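Local coordinates for protein bile salt hydrolase/transferase (PDB 2RLC) that hydrolyses the amide bond of glycine- and taurine-conjugated bile salts, releasing free bile acids, and also acts as a bile acid amine N-acyltransferase, at residues H13-N18 with G76-N81; T140-I145 with G170-S175; V258-G263 with K271-Q276. All blocks are in the same frame, centred on the assembly; numbering follows the deposited sequence. Where two conformers were deposited one is given.

Contact 1: residues H13-N18 with G76-N81; sequences HLFGRN and GCAGLN. With CHD (cholic acid), chain D; GLY (glycine), chain E.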
loop_
_atom_site.group_PDB
_atom_site.type_symbol
_atom_site.label_atom_id
_atom_site.label_comp_id
_atom_site.label_asym_id
_atom_site.label_seq_id
_atom_site.Cartn_x
_atom_site.Cartn_y
_atom_site.Cartn_z
ATOM N N HIS A 13 -11.665 -27.836 -17.691
ATOM C CA HIS A 13 -10.506 -26.986 -17.458
ATOM C C HIS A 13 -10.427 -25.805 -18.405
ATOM O O HIS A 13 -10.376 -25.970 -19.627
ATOM C CB HIS A 13 -9.231 -27.827 -17.487
ATOM C CG HIS A 13 -9.178 -28.843 -16.391
ATOM N ND1 HIS A 13 -9.804 -30.068 -16.483
ATOM C CD2 HIS A 13 -8.622 -28.796 -15.159
ATOM C CE1 HIS A 13 -9.615 -30.740 -15.362
ATOM N NE2 HIS A 13 -8.897 -29.993 -14.543
ATOM N N LEU A 14 -10.447 -24.615 -17.808
ATOM C CA LEU A 14 -10.340 -23.359 -18.534
ATOM C C LEU A 14 -8.913 -22.852 -18.467
ATOM O O LEU A 14 -8.265 -22.926 -17.423
ATOM C CB LEU A 14 -11.285 -22.305 -17.948
ATOM C CG LEU A 14 -12.782 -22.610 -17.829
ATOM C CD1 LEU A 14 -13.490 -21.440 -17.160
ATOM C CD2 LEU A 14 -13.421 -22.925 -19.175
ATOM N N PHE A 15 -8.429 -22.341 -19.591
ATOM C CA PHE A 15 -7.102 -21.753 -19.661
ATOM C C PHE A 15 -7.132 -20.589 -20.631
ATOM O O PHE A 15 -7.687 -20.696 -21.724
ATOM C CB PHE A 15 -6.056 -22.790 -20.089
ATOM C CG PHE A 15 -4.690 -22.213 -20.326
ATOM C CD1 PHE A 15 -3.934 -21.708 -19.268
ATOM C CD2 PHE A 15 -4.153 -22.176 -21.609
ATOM C CE1 PHE A 15 -2.664 -21.172 -19.492
ATOM C CE2 PHE A 15 -2.887 -21.646 -21.841
ATOM C CZ PHE A 15 -2.141 -21.140 -20.784
ATOM N N GLY A 16 -6.551 -19.469 -20.225
ATOM C CA GLY A 16 -6.558 -18.283 -21.069
ATOM C C GLY A 16 -5.748 -17.138 -20.517
ATOM O O GLY A 16 -4.918 -17.319 -19.622
ATOM N N ARG A 17 -6.005 -15.949 -21.055
ATOM C CA ARG A 17 -5.167 -14.796 -20.778
ATOM C C ARG A 17 -5.819 -13.477 -21.151
ATOM O O ARG A 17 -6.707 -13.425 -22.010
ATOM C CB ARG A 17 -3.837 -14.928 -21.536
ATOM C CG ARG A 17 -3.978 -15.097 -23.061
ATOM C CD ARG A 17 -3.882 -13.764 -23.814
ATOM N NE ARG A 17 -2.605 -13.096 -23.572
ATOM C CZ ARG A 17 -1.454 -13.443 -24.141
ATOM N NH1 ARG A 17 -1.406 -14.449 -25.005
ATOM N NH2 ARG A 17 -0.343 -12.777 -23.851
ATOM N N ASN A 18 -5.360 -12.423 -20.484
ATOM C CA ASN A 18 -5.511 -11.055 -20.949
ATOM C C ASN A 18 -4.340 -10.734 -21.864
ATOM O O ASN A 18 -3.189 -11.027 -21.526
ATOM C CB ASN A 18 -5.472 -10.081 -19.771
ATOM C CG ASN A 18 -6.793 -9.983 -19.034
ATOM O OD1 ASN A 18 -7.831 -10.424 -19.521
ATOM N ND2 ASN A 18 -6.756 -9.377 -17.854
ATOM N N GLY A 76 -3.134 -26.475 -23.917
ATOM C CA GLY A 76 -3.154 -25.035 -24.146
ATOM C C GLY A 76 -1.816 -24.387 -23.855
ATOM O O GLY A 76 -1.069 -24.838 -22.985
ATOM N N CYS A 77 -1.509 -23.326 -24.594
ATOM C CA CYS A 77 -0.279 -22.578 -24.392
ATOM C C CYS A 77 -0.524 -21.099 -24.652
ATOM O O CYS A 77 -1.236 -20.739 -25.590
ATOM C CB CYS A 77 0.828 -23.102 -25.312
ATOM S SG CYS A 77 2.434 -22.317 -25.076
ATOM N N ALA A 78 0.052 -20.253 -23.804
ATOM C CA ALA A 78 -0.011 -18.808 -23.999
ATOM C C ALA A 78 1.372 -18.198 -23.870
ATOM O O ALA A 78 2.137 -18.563 -22.976
ATOM C CB ALA A 78 -0.976 -18.168 -22.998
ATOM N N GLY A 79 1.689 -17.277 -24.775
ATOM C CA GLY A 79 2.931 -16.517 -24.709
ATOM C C GLY A 79 2.676 -15.147 -24.113
ATOM O O GLY A 79 1.795 -14.414 -24.573
ATOM N N LEU A 80 3.440 -14.810 -23.077
ATOM C CA LEU A 80 3.295 -13.534 -22.377
ATOM C C LEU A 80 4.621 -12.778 -22.379
ATOM O O LEU A 80 5.690 -13.392 -22.383
ATOM C CB LEU A 80 2.801 -13.753 -20.937
ATOM C CG LEU A 80 1.350 -14.190 -20.672
ATOM C CD1 LEU A 80 1.071 -15.632 -21.095
ATOM C CD2 LEU A 80 1.006 -14.018 -19.197
ATOM N N ASN A 81 4.543 -11.447 -22.380
ATOM C CA ASN A 81 5.727 -10.589 -22.386
ATOM C C ASN A 81 6.645 -10.875 -21.199
ATOM O O ASN A 81 6.178 -11.083 -20.079
ATOM C CB ASN A 81 5.321 -9.109 -22.405
ATOM C CG ASN A 81 6.458 -8.192 -22.828
ATOM O OD1 ASN A 81 7.198 -8.487 -23.768
ATOM N ND2 ASN A 81 6.594 -7.064 -22.138
HETATM C C1 CHD D . 5.119 -9.248 -35.889
HETATM C C2 CHD D . 5.905 -8.122 -35.214
HETATM C C3 CHD D . 7.405 -8.322 -35.380
HETATM O O3 CHD D . 8.095 -7.330 -34.615
HETATM C C4 CHD D . 7.823 -9.706 -34.888
HETATM C C5 CHD D . 6.986 -10.864 -35.463
HETATM C C6 CHD D . 7.443 -12.189 -34.832
HETATM C C7 CHD D . 6.911 -12.442 -33.415
HETATM O O7 CHD D . 7.687 -11.675 -32.482
HETATM C C8 CHD D . 5.405 -12.157 -33.260
HETATM C C9 CHD D . 4.983 -10.818 -33.905
HETATM C C10 CHD D . 5.460 -10.650 -35.365
HETATM C C11 CHD D . 3.483 -10.522 -33.691
HETATM C C12 CHD D . 3.048 -10.612 -32.220
HETATM O O12 CHD D . 3.599 -9.506 -31.488
HETATM C C13 CHD D . 3.450 -11.955 -31.583
HETATM C C14 CHD D . 4.955 -12.123 -31.791
HETATM C C15 CHD D . 5.400 -13.255 -30.857
HETATM C C16 CHD D . 4.378 -13.169 -29.705
HETATM C C17 CHD D . 3.430 -12.005 -30.051
HETATM C C18 CHD D . 2.626 -13.099 -32.194
HETATM C C19 CHD D . 4.750 -11.620 -36.310
HETATM C C20 CHD D . 2.076 -12.100 -29.316
HETATM C C21 CHD D . 1.146 -10.917 -29.587
HETATM C C22 CHD D . 2.234 -12.285 -27.802
HETATM C C23 CHD D . 3.119 -11.217 -27.148
HETATM O O25 CHD D . 2.903 -9.510 -25.524
HETATM C C24 CHD D . 2.483 -10.621 -25.917
HETATM O O26 CHD D . 1.572 -11.250 -25.337
HETATM N N GLY E . 2.260 -6.176 -19.845
HETATM C CA GLY E . 3.596 -6.476 -20.327
HETATM C C GLY E . 4.652 -5.709 -19.572
HETATM O O GLY E . 4.468 -4.492 -19.353
HETATM O OXT GLY E . 5.670 -6.328 -19.196
#
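The Phe15 ring and the Arg17 guanidinium are the two flat groups that reach from strand 13-18 to strand 76-81. Phe15 presents its CE2-CZ rim to the backbone, with Ala78 N near the ring plane at the edge. Phe15 CE2 lies 3.5 Å from Cys77 N, an oblique approach, and Phe15 CZ touches Ala78 CB at 3.9 Å. With CG anti to the backbone N (chi1 174°), the ring extends across the gap to Gly76, where the absence of a side chain lets it rest directly on the main chain.

The Arg17 guanidinium carries Leu80 CD1 over one face and Gly79 O at its edge. Arg17 NH2 donates to Gly79 O at 2.8 Å, the donor tilted 26° from the carbonyl plane; NH1 adds a weak bond to the same oxygen. A chain bent at chi2 and chi3 turns Arg17 NE back to Asn18 O, 3.0 Å away and in the guanidinium plane, which helps fix the group's rotation. Arg17 NH2 also lies 2.9 Å from cholate O26, consistent with charge attraction to the product carboxylate, while Asp68 forms a salt bridge with NH1. Farther along, Asn81 ND2 makes a weak 3.2 Å bond to OXT of the bound glycine. Arg17 binds deoxycholate and Asn81 taurine, so the contact serves both halves of the substrate.

The strand axes run nearly parallel, 14° apart, but 7.4 Å separates them, too far for backbone pairing: the strands belong to the two facing sheets of the Ntn-hydrolase sandwich. Strand 274-282 flanks 13-18 in its sheet, strand 141-146 flanks 76-81, and helix 104-111 packs on Cys77.

Contact 2: residues T140-I145 with G170-S175; sequences TLHWMI and GVLTNS. With GLY (glycine), chain E; CHD (cholic acid), chain D.
Apolar contacts dominate between His142 and Met144 of strand 141-145 and Leu172 of the 170-175 segment. Leu172 CD2 lies over one face of the His142 imidazole, a CH-pi contact 3.8 Å from the ring centroid and 21° off the ring normal, displaced toward the rim. The two side chains come from opposite directions, and Leu172 CG approaches His142 NE2 to 3.5 Å. Phe82 stacks with the same imidazole. Met144, a selenomethionine, slides past Leu172 in the opposite sense, its CB 3.8 Å from Leu172 CD2. Because the Met144 chain is extended beyond CG (chi2 171°), SE runs on past Leu172 CB and CE reaches Gly170 O at 3.7 Å.

Hydrogen bonding across the pair is absent: the main chains run 165° apart in direction, yet the matched CA atoms of Met144 and Leu172 are 7.1 Å apart. Polar groups find partners elsewhere. His142 ND1 bonds to Leu80 O, which fixes the turn of the ring, and Thr173 OG1 bonds to Pro224 O.

Ligand contacts come from two residues. Leu141 CD2 packs on cholate C23 at 3.7 Å. Asn174 OD1 accepts a weak bond from the bound glycine N at 3.3 Å; this oxygen also receives Arg227 NH2 and the N of the oxidised Cys1, while ND2 of the same amide donates to Asn81 O.

Chemically, then, an apolar seam joins the two layers beside a polar site. With both ends of its amide engaged, Asn174 is held in a defined orientation, and the donors converging on OD1 probably polarise its carbonyl; its bond to the N of oxidised Cys1, the probable nucleophile, is consistent with positioning that amine.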
loop_
_atom_site.group_PDB
_atom_site.type_symbol
_atom_site.label_atom_id
_atom_site.label_comp_id
_atom_site.label_asym_id
_atom_site.label_seq_id
_atom_site.Cartn_x
_atom_site.Cartn_y
_atom_site.Cartn_z
ATOM N N THR A 140 10.242 -10.485 -26.496
ATOM C CA THR A 140 10.703 -11.123 -25.267
ATOM C C THR A 140 9.525 -11.839 -24.610
ATOM O O THR A 140 8.532 -11.206 -24.242
ATOM C CB THR A 140 11.315 -10.096 -24.287
ATOM O OG1 THR A 140 10.347 -9.083 -23.976
ATOM C CG2 THR A 140 12.558 -9.443 -24.891
ATOM N N LEU A 141 9.633 -13.161 -24.478
ATOM C CA LEU A 141 8.500 -13.983 -24.052
ATOM C C LEU A 141 8.824 -15.039 -23.002
ATOM O O LEU A 141 9.956 -15.514 -22.895
ATOM C CB LEU A 141 7.873 -14.694 -25.258
ATOM C CG LEU A 141 7.230 -13.889 -26.389
ATOM C CD1 LEU A 141 6.909 -14.817 -27.548
ATOM C CD2 LEU A 141 5.980 -13.166 -25.912
ATOM N N HIS A 142 7.801 -15.378 -22.224
ATOM C CA HIS A 142 7.755 -16.627 -21.479
ATOM C C HIS A 142 6.367 -17.242 -21.662
ATOM O O HIS A 142 5.428 -16.556 -22.085
ATOM C CB HIS A 142 8.169 -16.444 -20.006
ATOM C CG HIS A 142 7.212 -15.642 -19.175
ATOM N ND1 HIS A 142 6.350 -14.706 -19.704
ATOM C CD2 HIS A 142 7.023 -15.609 -17.834
ATOM C CE1 HIS A 142 5.650 -14.153 -18.729
ATOM N NE2 HIS A 142 6.041 -14.681 -17.584
ATOM N N TRP A 143 6.244 -18.535 -21.388
ATOM C CA TRP A 143 5.033 -19.265 -21.745
ATOM C C TRP A 143 4.409 -19.996 -20.573
ATOM O O TRP A 143 5.109 -20.483 -19.683
ATOM C CB TRP A 143 5.314 -20.264 -22.873
ATOM C CG TRP A 143 5.760 -19.623 -24.154
ATOM C CD1 TRP A 143 4.978 -19.308 -25.228
ATOM C CD2 TRP A 143 7.093 -19.222 -24.497
ATOM N NE1 TRP A 143 5.739 -18.733 -26.218
ATOM C CE2 TRP A 143 7.042 -18.667 -25.797
ATOM C CE3 TRP A 143 8.327 -19.282 -23.835
ATOM C CZ2 TRP A 143 8.178 -18.171 -26.448
ATOM C CZ3 TRP A 143 9.457 -18.784 -24.481
ATOM C CH2 TRP A 143 9.372 -18.238 -25.777
HETATM N N MSE A 144 3.082 -20.061 -20.584
HETATM C CA MSE A 144 2.345 -20.919 -19.670
HETATM C C MSE A 144 1.664 -22.012 -20.477
HETATM O O MSE A 144 1.021 -21.740 -21.492
HETATM C CB MSE A 144 1.322 -20.121 -18.863
HETATM C CG MSE A 144 0.627 -20.933 -17.785
HETATM SE SE MSE A 144 -0.441 -19.812 -16.614
HETATM C CE MSE A 144 -1.517 -21.186 -15.766
ATOM N N ILE A 145 1.832 -23.251 -20.031
ATOM C CA ILE A 145 1.262 -24.406 -20.715
ATOM C C ILE A 145 0.385 -25.160 -19.720
ATOM O O ILE A 145 0.762 -25.332 -18.560
ATOM C CB ILE A 145 2.372 -25.333 -21.290
ATOM C CG1 ILE A 145 3.303 -24.543 -22.220
ATOM C CG2 ILE A 145 1.764 -26.522 -22.026
ATOM C CD1 ILE A 145 4.620 -25.231 -22.533
ATOM N N GLY A 170 -1.602 -21.197 -10.534
ATOM C CA GLY A 170 -2.637 -21.144 -11.568
ATOM C C GLY A 170 -2.619 -19.862 -12.378
ATOM O O GLY A 170 -3.547 -19.597 -13.151
ATOM N N VAL A 171 -1.565 -19.066 -12.198
ATOM C CA VAL A 171 -1.468 -17.745 -12.824
ATOM C C VAL A 171 -0.060 -17.433 -13.335
ATOM O O VAL A 171 0.925 -18.053 -12.923
ATOM C CB VAL A 171 -1.940 -16.597 -11.871
ATOM C CG1 VAL A 171 -3.284 -16.925 -11.232
ATOM C CG2 VAL A 171 -0.902 -16.308 -10.792
ATOM N N LEU A 172 0.020 -16.461 -14.237
ATOM C CA LEU A 172 1.292 -15.940 -14.712
ATOM C C LEU A 172 1.078 -14.507 -15.176
ATOM O O LEU A 172 0.005 -14.169 -15.677
ATOM C CB LEU A 172 1.836 -16.792 -15.868
ATOM C CG LEU A 172 3.261 -16.512 -16.369
ATOM C CD1 LEU A 172 4.309 -16.848 -15.308
ATOM C CD2 LEU A 172 3.544 -17.275 -17.658
ATOM N N THR A 173 2.088 -13.664 -14.992
ATOM C CA THR A 173 2.058 -12.325 -15.573
ATOM C C THR A 173 3.313 -12.085 -16.404
ATOM O O THR A 173 3.520 -12.749 -17.417
ATOM C CB THR A 173 1.840 -11.204 -14.522
ATOM O OG1 THR A 173 2.860 -11.264 -13.520
ATOM C CG2 THR A 173 0.455 -11.312 -13.870
ATOM N N ASN A 174 4.149 -11.146 -15.975
ATOM C CA ASN A 174 5.368 -10.818 -16.698
ATOM C C ASN A 174 6.574 -10.888 -15.762
ATOM O O ASN A 174 6.564 -11.660 -14.802
ATOM C CB ASN A 174 5.235 -9.445 -17.363
ATOM C CG ASN A 174 3.917 -9.278 -18.110
ATOM O OD1 ASN A 174 3.023 -8.559 -17.662
ATOM N ND2 ASN A 174 3.786 -9.961 -19.243
ATOM N N SER A 175 7.606 -10.098 -16.047
ATOM C CA SER A 175 8.814 -10.053 -15.222
ATOM C C SER A 175 8.531 -9.572 -13.793
ATOM O O SER A 175 7.589 -8.801 -13.579
ATOM C CB SER A 175 9.867 -9.170 -15.890
ATOM O OG SER A 175 10.206 -9.698 -17.157
HETATM N N GLY E . 2.260 -6.176 -19.845
HETATM C CA GLY E . 3.596 -6.476 -20.327
HETATM C C GLY E . 4.652 -5.709 -19.572
HETATM O O GLY E . 4.468 -4.492 -19.353
HETATM O OXT GLY E . 5.670 -6.328 -19.196
HETATM C C1 CHD D . 5.119 -9.248 -35.889
HETATM C C2 CHD D . 5.905 -8.122 -35.214
HETATM C C3 CHD D . 7.405 -8.322 -35.380
HETATM O O3 CHD D . 8.095 -7.330 -34.615
HETATM C C4 CHD D . 7.823 -9.706 -34.888
HETATM C C5 CHD D . 6.986 -10.864 -35.463
HETATM C C6 CHD D . 7.443 -12.189 -34.832
HETATM C C7 CHD D . 6.911 -12.442 -33.415
HETATM O O7 CHD D . 7.687 -11.675 -32.482
HETATM C C8 CHD D . 5.405 -12.157 -33.260
HETATM C C9 CHD D . 4.983 -10.818 -33.905
HETATM C C10 CHD D . 5.460 -10.650 -35.365
HETATM C C11 CHD D . 3.483 -10.522 -33.691
HETATM C C12 CHD D . 3.048 -10.612 -32.220
HETATM O O12 CHD D . 3.599 -9.506 -31.488
HETATM C C13 CHD D . 3.450 -11.955 -31.583
HETATM C C14 CHD D . 4.955 -12.123 -31.791
HETATM C C15 CHD D . 5.400 -13.255 -30.857
HETATM C C16 CHD D . 4.378 -13.169 -29.705
HETATM C C17 CHD D . 3.430 -12.005 -30.051
HETATM C C18 CHD D . 2.626 -13.099 -32.194
HETATM C C19 CHD D . 4.750 -11.620 -36.310
HETATM C C20 CHD D . 2.076 -12.100 -29.316
HETATM C C21 CHD D . 1.146 -10.917 -29.587
HETATM C C22 CHD D . 2.234 -12.285 -27.802
HETATM C C23 CHD D . 3.119 -11.217 -27.148
HETATM O O25 CHD D . 2.903 -9.510 -25.524
HETATM C C24 CHD D . 2.483 -10.621 -25.917
HETATM O O26 CHD D . 1.572 -11.250 -25.337
#

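Contact 3: residues V258-G263 with K271-Q276; sequences VAMVRG and KSDLTQ. With SO4 (sulfate ion), chain B.
A connecting loop after helix 248-256 leads into strand 274-282 of the Ntn-hydrolase sandwich; its segment 258-263 runs back along 271-276, the lead-in and first residues of that strand, with end-to-end directions 163° apart. Met260 N donates to Thr275 OG1 at 2.8 Å (151°). In return Thr275 N makes a long, weak bond to Met260 O, while Asp20 gives the hydroxyl a further partner. Selenomethionine Met260 borders the glycine pocket; it has two conformers, so its approach to the Asp273 carboxylate is doubtful.

On the side that meets the second subunit, Leu274 CD2 sits over the centre of one face of the Arg262 guanidinium, 3.7 Å from NH1. These two side chains lie side by side, pointing the same way. Arg262 NE forms a salt bridge with Glu250 of the second subunit. One water bridges Val261 O and Asp273 O, within hydrogen-bonding distance of both. Gly263 N adds a weak bond to Ser272 OG.

A sulfate, probably from the crystallisation liquor, ties the outer end: Arg262 NH1 meets O3 at 2.7 Å in the guanidinium plane, Ser272 OG gives its proton to O1, and Ser272 N points almost straight at O2, 3.0 Å away (174°).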
loop_
_atom_site.group_PDB
_atom_site.type_symbol
_atom_site.label_atom_id
_atom_site.label_comp_id
_atom_site.label_asym_id
_atom_site.label_seq_id
_atom_site.Cartn_x
_atom_site.Cartn_y
_atom_site.Cartn_z
ATOM N N VAL A 258 -7.747 -7.318 -13.284
ATOM C CA VAL A 258 -6.379 -6.927 -13.634
ATOM C C VAL A 258 -6.249 -6.418 -15.074
ATOM O O VAL A 258 -5.136 -6.240 -15.581
ATOM C CB VAL A 258 -5.366 -8.070 -13.380
ATOM C CG1 VAL A 258 -5.222 -8.336 -11.878
ATOM C CG2 VAL A 258 -5.769 -9.333 -14.142
ATOM N N ALA A 259 -7.390 -6.183 -15.720
ATOM C CA ALA A 259 -7.422 -5.624 -17.069
ATOM C C ALA A 259 -7.064 -4.141 -17.064
ATOM O O ALA A 259 -7.512 -3.389 -16.196
ATOM C CB ALA A 259 -8.800 -5.836 -17.699
HETATM N N MSE A 260 -6.259 -3.724 -18.038
HETATM C CA MSE A 260 -5.855 -2.327 -18.150
HETATM C C MSE A 260 -6.927 -1.496 -18.840
HETATM O O MSE A 260 -7.558 -1.951 -19.796
HETATM C CB MSE A 260 -4.530 -2.203 -18.899
HETATM C CG MSE A 260 -3.347 -2.788 -18.159
HETATM SE SE MSE A 260 -1.776 -2.819 -19.298
HETATM C CE MSE A 260 -0.658 -4.004 -18.235
ATOM N N VAL A 261 -7.120 -0.279 -18.338
ATOM C CA VAL A 261 -8.171 0.618 -18.800
ATOM C C VAL A 261 -7.538 1.778 -19.569
ATOM O O VAL A 261 -6.523 2.334 -19.136
ATOM C CB VAL A 261 -9.000 1.144 -17.596
ATOM C CG1 VAL A 261 -10.182 1.978 -18.062
ATOM C CG2 VAL A 261 -9.491 -0.016 -16.735
ATOM N N ARG A 262 -8.136 2.130 -20.708
ATOM C CA ARG A 262 -7.610 3.188 -21.573
ATOM C C ARG A 262 -7.335 4.472 -20.800
ATOM O O ARG A 262 -8.176 4.922 -20.022
ATOM C CB ARG A 262 -8.581 3.479 -22.724
ATOM C CG ARG A 262 -7.956 4.248 -23.880
ATOM C CD ARG A 262 -8.997 4.664 -24.913
ATOM N NE ARG A 262 -9.623 3.519 -25.571
ATOM C CZ ARG A 262 -9.137 2.900 -26.645
ATOM N NH1 ARG A 262 -7.996 3.298 -27.200
ATOM N NH2 ARG A 262 -9.795 1.873 -27.168
ATOM N N GLY A 263 -6.150 5.041 -21.013
ATOM C CA GLY A 263 -5.785 6.328 -20.425
ATOM C C GLY A 263 -4.857 6.305 -19.223
ATOM O O GLY A 263 -4.080 7.245 -19.027
ATOM N N LYS A 271 1.173 6.242 -25.616
ATOM C CA LYS A 271 0.069 5.391 -26.051
ATOM C C LYS A 271 -0.519 4.655 -24.854
ATOM O O LYS A 271 0.197 4.331 -23.905
ATOM C CB LYS A 271 0.543 4.379 -27.097
ATOM C CG LYS A 271 0.801 4.967 -28.478
ATOM C CD LYS A 271 1.300 3.890 -29.435
ATOM C CE LYS A 271 1.363 4.390 -30.871
ATOM N NZ LYS A 271 0.008 4.583 -31.468
ATOM N N SER A 272 -1.822 4.397 -24.902
ATOM C CA SER A 272 -2.486 3.651 -23.841
ATOM C C SER A 272 -2.276 2.153 -23.997
ATOM O O SER A 272 -2.613 1.562 -25.025
ATOM C CB SER A 272 -3.978 3.979 -23.775
ATOM O OG SER A 272 -4.182 5.295 -23.294
ATOM N N ASP A 273 -1.693 1.555 -22.965
ATOM C CA ASP A 273 -1.581 0.115 -22.870
ATOM C C ASP A 273 -2.908 -0.385 -22.315
ATOM O O ASP A 273 -3.338 0.032 -21.241
ATOM C CB ASP A 273 -0.429 -0.255 -21.933
ATOM C CG ASP A 273 0.011 -1.699 -22.075
ATOM O OD1 ASP A 273 -0.453 -2.397 -23.000
ATOM O OD2 ASP A 273 0.838 -2.137 -21.248
ATOM N N LEU A 274 -3.581 -1.250 -23.060
ATOM C CA LEU A 274 -4.863 -1.756 -22.593
ATOM C C LEU A 274 -4.997 -3.256 -22.786
ATOM O O LEU A 274 -4.217 -3.869 -23.516
ATOM C CB LEU A 274 -6.027 -0.990 -23.235
ATOM C CG LEU A 274 -6.126 -0.898 -24.756
ATOM C CD1 LEU A 274 -7.004 -2.011 -25.275
ATOM C CD2 LEU A 274 -6.705 0.440 -25.150
ATOM N N THR A 275 -5.974 -3.842 -22.103
ATOM C CA THR A 275 -6.321 -5.233 -22.318
ATOM C C THR A 275 -7.129 -5.311 -23.604
ATOM O O THR A 275 -8.333 -5.036 -23.625
ATOM C CB THR A 275 -7.079 -5.824 -21.116
ATOM O OG1 THR A 275 -6.222 -5.780 -19.971
ATOM C CG2 THR A 275 -7.481 -7.275 -21.381
ATOM N N GLN A 276 -6.430 -5.660 -24.681
ATOM C CA GLN A 276 -7.004 -5.696 -26.020
ATOM C C GLN A 276 -8.035 -6.800 -26.146
ATOM O O GLN A 276 -9.111 -6.587 -26.708
ATOM C CB GLN A 276 -5.903 -5.860 -27.072
ATOM C CG GLN A 276 -4.900 -4.707 -27.102
ATOM C CD GLN A 276 -5.450 -3.445 -27.758
ATOM O OE1 GLN A 276 -6.591 -3.412 -28.226
ATOM N NE2 GLN A 276 -4.634 -2.395 -27.787
HETATM S S SO4 B . -4.761 5.715 -26.906
HETATM O O1 SO4 B . -4.628 6.509 -25.691
HETATM O O2 SO4 B . -3.453 5.172 -27.261
HETATM O O3 SO4 B . -5.700 4.626 -26.666
HETATM O O4 SO4 B . -5.255 6.560 -27.990
HETATM O O HOH W 1 -4.147 2.705 -20.480
#

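How the contacts relate
Contacts 1 and 2 are buried near the chain centre, their centres 8 Å apart, and both bridge the same two sheets, with 76-81 and 141-146 neighbours in one; both touch cholate and glycine. Contact 3 lies about 16 Å from the chain centre, largely buried but close to the second subunit. Neighbouring strands 13-21 and 274-282 tie it to contact 1, where Asn18 packs on Thr275; contacts 2 and 3, nearest atoms about 6 Å apart, do not touch. Chemistry follows place: contact 1 combines aromatic packing with a charged grip, contact 2 is largely apolar, and contact 3 relies on backbone N-H groups bound to side-chain hydroxyls, helped by water and a probably adventitious sulfate.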